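Local coordinates for minor structural protein 5 (Lactococcus phage Tuc2009, PDB 5E7T) that probably serves in the phage baseplate as a minor structural protein that may help recognise saccharides on the host cell surface, at residues Y86-D91 with C123-P128; A107-Q112 with Q158-V163. All blocks are in the same frame, centred on the assembly; numbering follows the deposited sequence.

Interaction 1: residues Y86-D91 with C123-P128; sequences YTMSVD and CTIDLP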
loop_
_atom_site.group_PDB
_atom_site.type_symbol
_atom_site.label_atom_id
_atom_site.label_comp_id
_atom_site.label_asym_id
_atom_site.label_seq_id
_atom_site.Cartn_x
_atom_site.Cartn_y
_atom_site.Cartn_z
ATOM N N TYR B 86 -32.536 0.698 49.436
ATOM C CA TYR B 86 -31.628 1.750 48.990
ATOM C C TYR B 86 -31.905 2.931 49.891
ATOM O O TYR B 86 -33.059 3.118 50.273
ATOM C CB TYR B 86 -31.858 2.106 47.526
ATOM C CG TYR B 86 -31.312 1.066 46.581
ATOM C CD1 TYR B 86 -31.985 -0.136 46.369
ATOM C CD2 TYR B 86 -30.140 1.291 45.867
ATOM C CE1 TYR B 86 -31.481 -1.110 45.509
ATOM C CE2 TYR B 86 -29.627 0.325 44.997
ATOM C CZ TYR B 86 -30.308 -0.872 44.817
ATOM O OH TYR B 86 -29.823 -1.829 43.961
ATOM N N THR B 87 -30.867 3.672 50.303
ATOM C CA THR B 87 -31.037 4.806 51.194
ATOM C C THR B 87 -30.622 6.097 50.504
ATOM O O THR B 87 -29.524 6.182 49.943
ATOM C CB THR B 87 -30.337 4.558 52.552
ATOM O OG1 THR B 87 -30.855 3.366 53.150
ATOM C CG2 THR B 87 -30.519 5.704 53.526
ATOM N N MET B 88 -31.505 7.108 50.566
ATOM C CA MET B 88 -31.257 8.424 50.008
ATOM C C MET B 88 -30.979 9.375 51.139
ATOM O O MET B 88 -31.636 9.286 52.162
ATOM C CB MET B 88 -32.443 8.892 49.181
ATOM C CG MET B 88 -32.597 8.141 47.902
ATOM S SD MET B 88 -33.949 8.844 46.950
ATOM C CE MET B 88 -33.037 10.141 46.030
ATOM N N SER B 89 -29.981 10.254 50.975
ATOM C CA SER B 89 -29.517 11.266 51.951
ATOM C C SER B 89 -29.202 12.545 51.164
ATOM O O SER B 89 -28.675 12.451 50.055
ATOM C CB SER B 89 -28.272 10.789 52.704
ATOM O OG SER B 89 -27.725 9.580 52.188
ATOM N N VAL B 90 -29.572 13.734 51.692
ATOM C CA VAL B 90 -29.365 15.009 51.000
ATOM C C VAL B 90 -29.435 16.165 51.988
ATOM O O VAL B 90 -30.190 16.084 52.965
ATOM C CB VAL B 90 -30.370 15.177 49.815
ATOM C CG1 VAL B 90 -31.821 15.245 50.290
ATOM C CG2 VAL B 90 -30.021 16.371 48.942
ATOM N N ASP B 91 -28.625 17.228 51.736
ATOM C CA ASP B 91 -28.615 18.507 52.450
ATOM C C ASP B 91 -29.431 19.468 51.604
ATOM O O ASP B 91 -29.232 19.558 50.400
ATOM C CB ASP B 91 -27.199 19.054 52.643
ATOM C CG ASP B 91 -26.351 18.290 53.634
ATOM O OD1 ASP B 91 -26.861 17.308 54.229
ATOM O OD2 ASP B 91 -25.164 18.633 53.774
ATOM N N CYS B 123 -37.607 4.497 44.278
ATOM C CA CYS B 123 -36.705 5.022 45.298
ATOM C C CYS B 123 -36.934 6.507 45.369
ATOM O O CYS B 123 -36.762 7.221 44.379
ATOM C CB CYS B 123 -35.262 4.693 44.945
ATOM S SG CYS B 123 -34.113 4.981 46.296
ATOM N N THR B 124 -37.399 6.962 46.526
ATOM C CA THR B 124 -37.808 8.345 46.745
ATOM C C THR B 124 -37.389 8.953 48.109
ATOM O O THR B 124 -37.001 8.223 49.032
ATOM C CB THR B 124 -39.317 8.384 46.562
ATOM O OG1 THR B 124 -39.790 9.728 46.685
ATOM C CG2 THR B 124 -40.044 7.454 47.525
ATOM N N ILE B 125 -37.521 10.295 48.224
ATOM C CA ILE B 125 -37.255 11.074 49.425
ATOM C C ILE B 125 -38.111 12.331 49.427
ATOM O O ILE B 125 -38.004 13.158 48.524
ATOM C CB ILE B 125 -35.747 11.344 49.679
ATOM C CG1 ILE B 125 -35.525 11.970 51.074
ATOM C CG2 ILE B 125 -35.069 12.153 48.530
ATOM C CD1 ILE B 125 -34.166 11.943 51.500
ATOM N N ASP B 126 -38.987 12.450 50.437
ATOM C CA ASP B 126 -39.873 13.592 50.616
ATOM C C ASP B 126 -39.040 14.795 51.060
ATOM O O ASP B 126 -38.106 14.656 51.854
ATOM C CB ASP B 126 -40.920 13.290 51.698
ATOM C CG ASP B 126 -42.213 12.592 51.297
ATOM O OD1 ASP B 126 -42.462 12.438 50.068
ATOM O OD2 ASP B 126 -43.004 12.230 52.221
ATOM N N LEU B 127 -39.387 15.972 50.537
ATOM C CA LEU B 127 -38.724 17.219 50.881
ATOM C C LEU B 127 -39.676 18.044 51.741
ATOM O O LEU B 127 -40.877 17.736 51.726
ATOM C CB LEU B 127 -38.246 17.951 49.626
ATOM C CG LEU B 127 -37.158 17.238 48.819
ATOM C CD1 LEU B 127 -36.585 18.153 47.779
ATOM C CD2 LEU B 127 -36.054 16.707 49.703
ATOM N N PRO B 128 -39.169 18.993 52.587
ATOM C CA PRO B 128 -40.054 19.697 53.529
ATOM C C PRO B 128 -41.223 20.414 52.903
ATOM O O PRO B 128 -41.018 21.304 52.099
ATOM C CB PRO B 128 -39.103 20.650 54.259
ATOM C CG PRO B 128 -37.803 19.963 54.216
ATOM C CD PRO B 128 -37.769 19.414 52.807
#
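Met88 lies across Ile125, the two side chains crossing obliquely where one strand passes over another. Its chain leaves the backbone beside the N and runs straight as far as the sulfur, putting SD of Met88 against the facing backbone, 3.6 Å from Thr124 C. A bend at chi3 (88°) then brings the methyl CE of Met88 to Ile125 CG2 at 3.8 Å. Ile125 answers with its other branch: CG1 stands anti to the backbone N (chi1 -171°), and the extended arm ends with CD1 against Met88 O at 3.7 Å. The same methyl is 4.2 Å from Val90 CG1, a looser touch. Two residues before Ile125, the Cys123 sulfur fits between two methylenes, with SG 3.9 Å from Met88 CG and 3.9 Å from Tyr86 CB. Tyr86 contributes CB here; its ring leads away and meets that of Tyr80. No hydrogen bond links the segments and every touching residue is buried; this is van der Waals packing, mostly of apolar side chains, with two approaches to backbone atoms. The strand axes, inclined by 41°, approach to 7.4 Å, too far for hydrogen-bonded neighbours; as strands 85-98 and 121-126 belong to different sheets, the contact joins two layers of a beta sandwich. Strand 86-91 is bonded through its backbone to 139-146 on one side and 171-184 on the other. Strand 124-126 lies beside 104-114, where Ile125 also touches Met110, while Ile141 of strand 139-146 closes over it, and a chain of another protein packs on Asp126 and Pro128.

Interaction 2: residues A107-Q112 with Q158-V163; sequences AFWMRQ and QAILNV. With SO4 (sulfate ion), chain H.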
loop_
_atom_site.group_PDB
_atom_site.type_symbol
_atom_site.label_atom_id
_atom_site.label_comp_id
_atom_site.label_asym_id
_atom_site.label_seq_id
_atom_site.Cartn_x
_atom_site.Cartn_y
_atom_site.Cartn_z
ATOM N N ALA B 107 -46.897 16.473 46.641
ATOM C CA ALA B 107 -45.963 15.579 45.937
ATOM C C ALA B 107 -44.610 16.248 45.779
ATOM O O ALA B 107 -44.102 16.426 44.673
ATOM C CB ALA B 107 -46.534 15.125 44.604
ATOM N N PHE B 108 -44.077 16.699 46.914
ATOM C CA PHE B 108 -42.809 17.402 46.971
ATOM C C PHE B 108 -41.759 16.392 47.334
ATOM O O PHE B 108 -41.613 16.062 48.520
ATOM C CB PHE B 108 -42.870 18.584 47.985
ATOM C CG PHE B 108 -41.642 19.466 48.006
ATOM C CD1 PHE B 108 -40.749 19.479 46.930
ATOM C CD2 PHE B 108 -41.381 20.293 49.089
ATOM C CE1 PHE B 108 -39.599 20.275 46.960
ATOM C CE2 PHE B 108 -40.232 21.104 49.116
ATOM C CZ PHE B 108 -39.348 21.084 48.057
ATOM N N TRP B 109 -41.037 15.891 46.318
ATOM C CA TRP B 109 -40.009 14.865 46.501
ATOM C C TRP B 109 -38.974 14.747 45.369
ATOM O O TRP B 109 -39.128 15.383 44.327
ATOM C CB TRP B 109 -40.653 13.488 46.750
ATOM C CG TRP B 109 -41.938 13.185 46.014
ATOM C CD1 TRP B 109 -43.156 12.944 46.578
ATOM C CD2 TRP B 109 -42.108 12.982 44.590
ATOM N NE1 TRP B 109 -44.082 12.649 45.601
ATOM C CE2 TRP B 109 -43.467 12.671 44.373
ATOM C CE3 TRP B 109 -41.262 13.109 43.473
ATOM C CZ2 TRP B 109 -43.984 12.448 43.097
ATOM C CZ3 TRP B 109 -41.771 12.841 42.217
ATOM C CH2 TRP B 109 -43.118 12.538 42.037
ATOM N N MET B 110 -37.903 13.935 45.596
ATOM C CA MET B 110 -36.861 13.564 44.620
ATOM C C MET B 110 -37.075 12.080 44.450
ATOM O O MET B 110 -36.871 11.311 45.397
ATOM C CB MET B 110 -35.462 13.818 45.152
ATOM C CG MET B 110 -34.988 15.202 44.935
ATOM S SD MET B 110 -33.437 15.409 45.805
ATOM C CE MET B 110 -33.294 17.105 45.723
ATOM N N ARG B 111 -37.594 11.679 43.289
ATOM C CA ARG B 111 -38.005 10.297 43.138
ATOM C C ARG B 111 -37.714 9.644 41.793
ATOM O O ARG B 111 -37.909 10.256 40.733
ATOM C CB ARG B 111 -39.521 10.238 43.456
ATOM C CG ARG B 111 -40.367 9.146 42.794
ATOM C CD ARG B 111 -41.803 9.132 43.290
ATOM N NE ARG B 111 -41.893 9.290 44.740
ATOM C CZ ARG B 111 -43.021 9.415 45.437
ATOM N NH1 ARG B 111 -44.203 9.365 44.825
ATOM N NH2 ARG B 111 -42.976 9.599 46.752
ATOM N N GLN B 112 -37.286 8.362 41.874
ATOM C CA GLN B 112 -37.125 7.431 40.756
ATOM C C GLN B 112 -38.430 6.653 40.831
ATOM O O GLN B 112 -38.800 6.194 41.924
ATOM C CB GLN B 112 -35.958 6.463 40.973
ATOM C CG GLN B 112 -34.671 6.862 40.305
ATOM C CD GLN B 112 -33.599 5.819 40.521
ATOM O OE1 GLN B 112 -33.328 5.401 41.655
ATOM N NE2 GLN B 112 -32.897 5.441 39.451
ATOM N N GLN B 158 -38.544 7.035 35.239
ATOM C CA GLN B 158 -38.094 8.430 35.252
ATOM C C GLN B 158 -37.532 8.767 36.622
ATOM O O GLN B 158 -37.841 8.069 37.588
ATOM C CB GLN B 158 -39.223 9.403 34.882
ATOM C CG GLN B 158 -40.217 9.704 36.004
ATOM C CD GLN B 158 -41.229 10.757 35.625
ATOM O OE1 GLN B 158 -41.155 11.402 34.573
ATOM N NE2 GLN B 158 -42.193 10.972 36.491
ATOM N N ALA B 159 -36.713 9.836 36.705
ATOM C CA ALA B 159 -36.136 10.350 37.951
ATOM C C ALA B 159 -36.364 11.842 37.944
ATOM O O ALA B 159 -35.857 12.525 37.052
ATOM C CB ALA B 159 -34.657 10.053 38.020
ATOM N N ILE B 160 -37.193 12.351 38.881
ATOM C CA ILE B 160 -37.503 13.779 38.911
ATOM C C ILE B 160 -37.496 14.388 40.300
ATOM O O ILE B 160 -37.724 13.701 41.305
ATOM C CB ILE B 160 -38.853 14.099 38.196
ATOM C CG1 ILE B 160 -40.043 13.345 38.812
ATOM C CG2 ILE B 160 -38.773 13.885 36.707
ATOM C CD1 ILE B 160 -41.356 13.851 38.445
ATOM N N LEU B 161 -37.279 15.708 40.334
ATOM C CA LEU B 161 -37.457 16.550 41.500
ATOM C C LEU B 161 -38.792 17.204 41.147
ATOM O O LEU B 161 -38.864 17.938 40.147
ATOM C CB LEU B 161 -36.359 17.614 41.649
ATOM C CG LEU B 161 -36.689 18.793 42.570
ATOM C CD1 LEU B 161 -36.825 18.375 43.992
ATOM C CD2 LEU B 161 -35.641 19.856 42.476
ATOM N N ASN B 162 -39.848 16.897 41.925
ATOM C CA ASN B 162 -41.192 17.385 41.683
ATOM C C ASN B 162 -41.775 18.129 42.867
ATOM O O ASN B 162 -41.434 17.838 44.014
ATOM C CB ASN B 162 -42.061 16.187 41.363
ATOM C CG ASN B 162 -43.456 16.482 40.895
ATOM O OD1 ASN B 162 -44.413 16.409 41.675
ATOM N ND2 ASN B 162 -43.612 16.714 39.588
ATOM N N VAL B 163 -42.685 19.074 42.577
ATOM C CA VAL B 163 -43.503 19.847 43.516
ATOM C C VAL B 163 -44.780 20.260 42.787
ATOM O O VAL B 163 -44.751 20.452 41.571
ATOM C CB VAL B 163 -42.790 21.036 44.212
ATOM C CG1 VAL B 163 -42.512 22.169 43.249
ATOM C CG2 VAL B 163 -43.598 21.543 45.411
HETATM S S SO4 H . -48.087 13.927 48.898
HETATM O O1 SO4 H . -48.726 13.267 50.030
HETATM O O2 SO4 H . -48.345 13.160 47.667
HETATM O O3 SO4 H . -48.653 15.273 48.767
HETATM O O4 SO4 H . -46.622 13.991 49.135
#
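The carbonyl oxygen of Ile160 receives Arg111 N at 2.8 Å, in a nearly straight bond (170° at the hydrogen), and the CA-H of Met110 approaches the same oxygen. Ile160 N returns a bond to Arg111 O; two residues back on one strand and two forward on the other, Trp109 and Asn162 repeat the reciprocal pair, with Asn162 N 2.9 Å from Trp109 O. The Asn162 side chain runs alongside the Trp109 indole in the same direction, ring and amide planes 25° apart, with Asn162 CB 3.5 Å from Trp109 CZ3. Ile160 meets the ring at its edge, in plane, through CG1. Over the ring face opposite Ala107 O lies the Arg111 guanidinium, its CZ 3.4 Å above the Trp109 indole plane toward the rim; a bond from Arg111 NE to Thr124 OG1 helps fix it there. These antiparallel pairings form the central ladder of a four-stranded sheet, one half of the jelly-roll-like sandwich expected of a galactose-binding-like domain. On the sheet's other face Met110 CG reaches Leu161 CD1 at 3.8 Å, and Met110 continues inward to Val177 of the facing sheet. Phe108, whose CG is anti to its N (chi1 -174°), runs alongside Val163 and brings CD1 to 3.7 Å from Val163 CB, while Asn162 O sits in the ring plane at its edge. Just ahead of Phe108, Ala107 N donates to sulfate O3 at 3.0 Å; the ion probably came from the crystallisation liquor. Trp64 and Asn66 of strand 63-68 cover Asn162 from beyond.

Overall arrangement
The segments alternate along the chain, 86-91, 107-112, 123-128, then 158-163, so the two interactions interlock within the same sandwich domain, their centres about 10 Å apart. Interaction 2 pairs neighbouring strands inside the four-stranded sheet; interaction 1 packs that sheet's edge strand, 121-126, against strand 85-98 of the five-stranded sheet. Strand 104-114 joins them, lying between 157-166 and 121-126, and Cys123 O is 2.8 Å from Gln112 N, a probable hydrogen bond. Interaction 2 is thus one ladder of a layer, and interaction 1 sets that layer's edge strand on the facing one, so together they hold both layers of the domain's core.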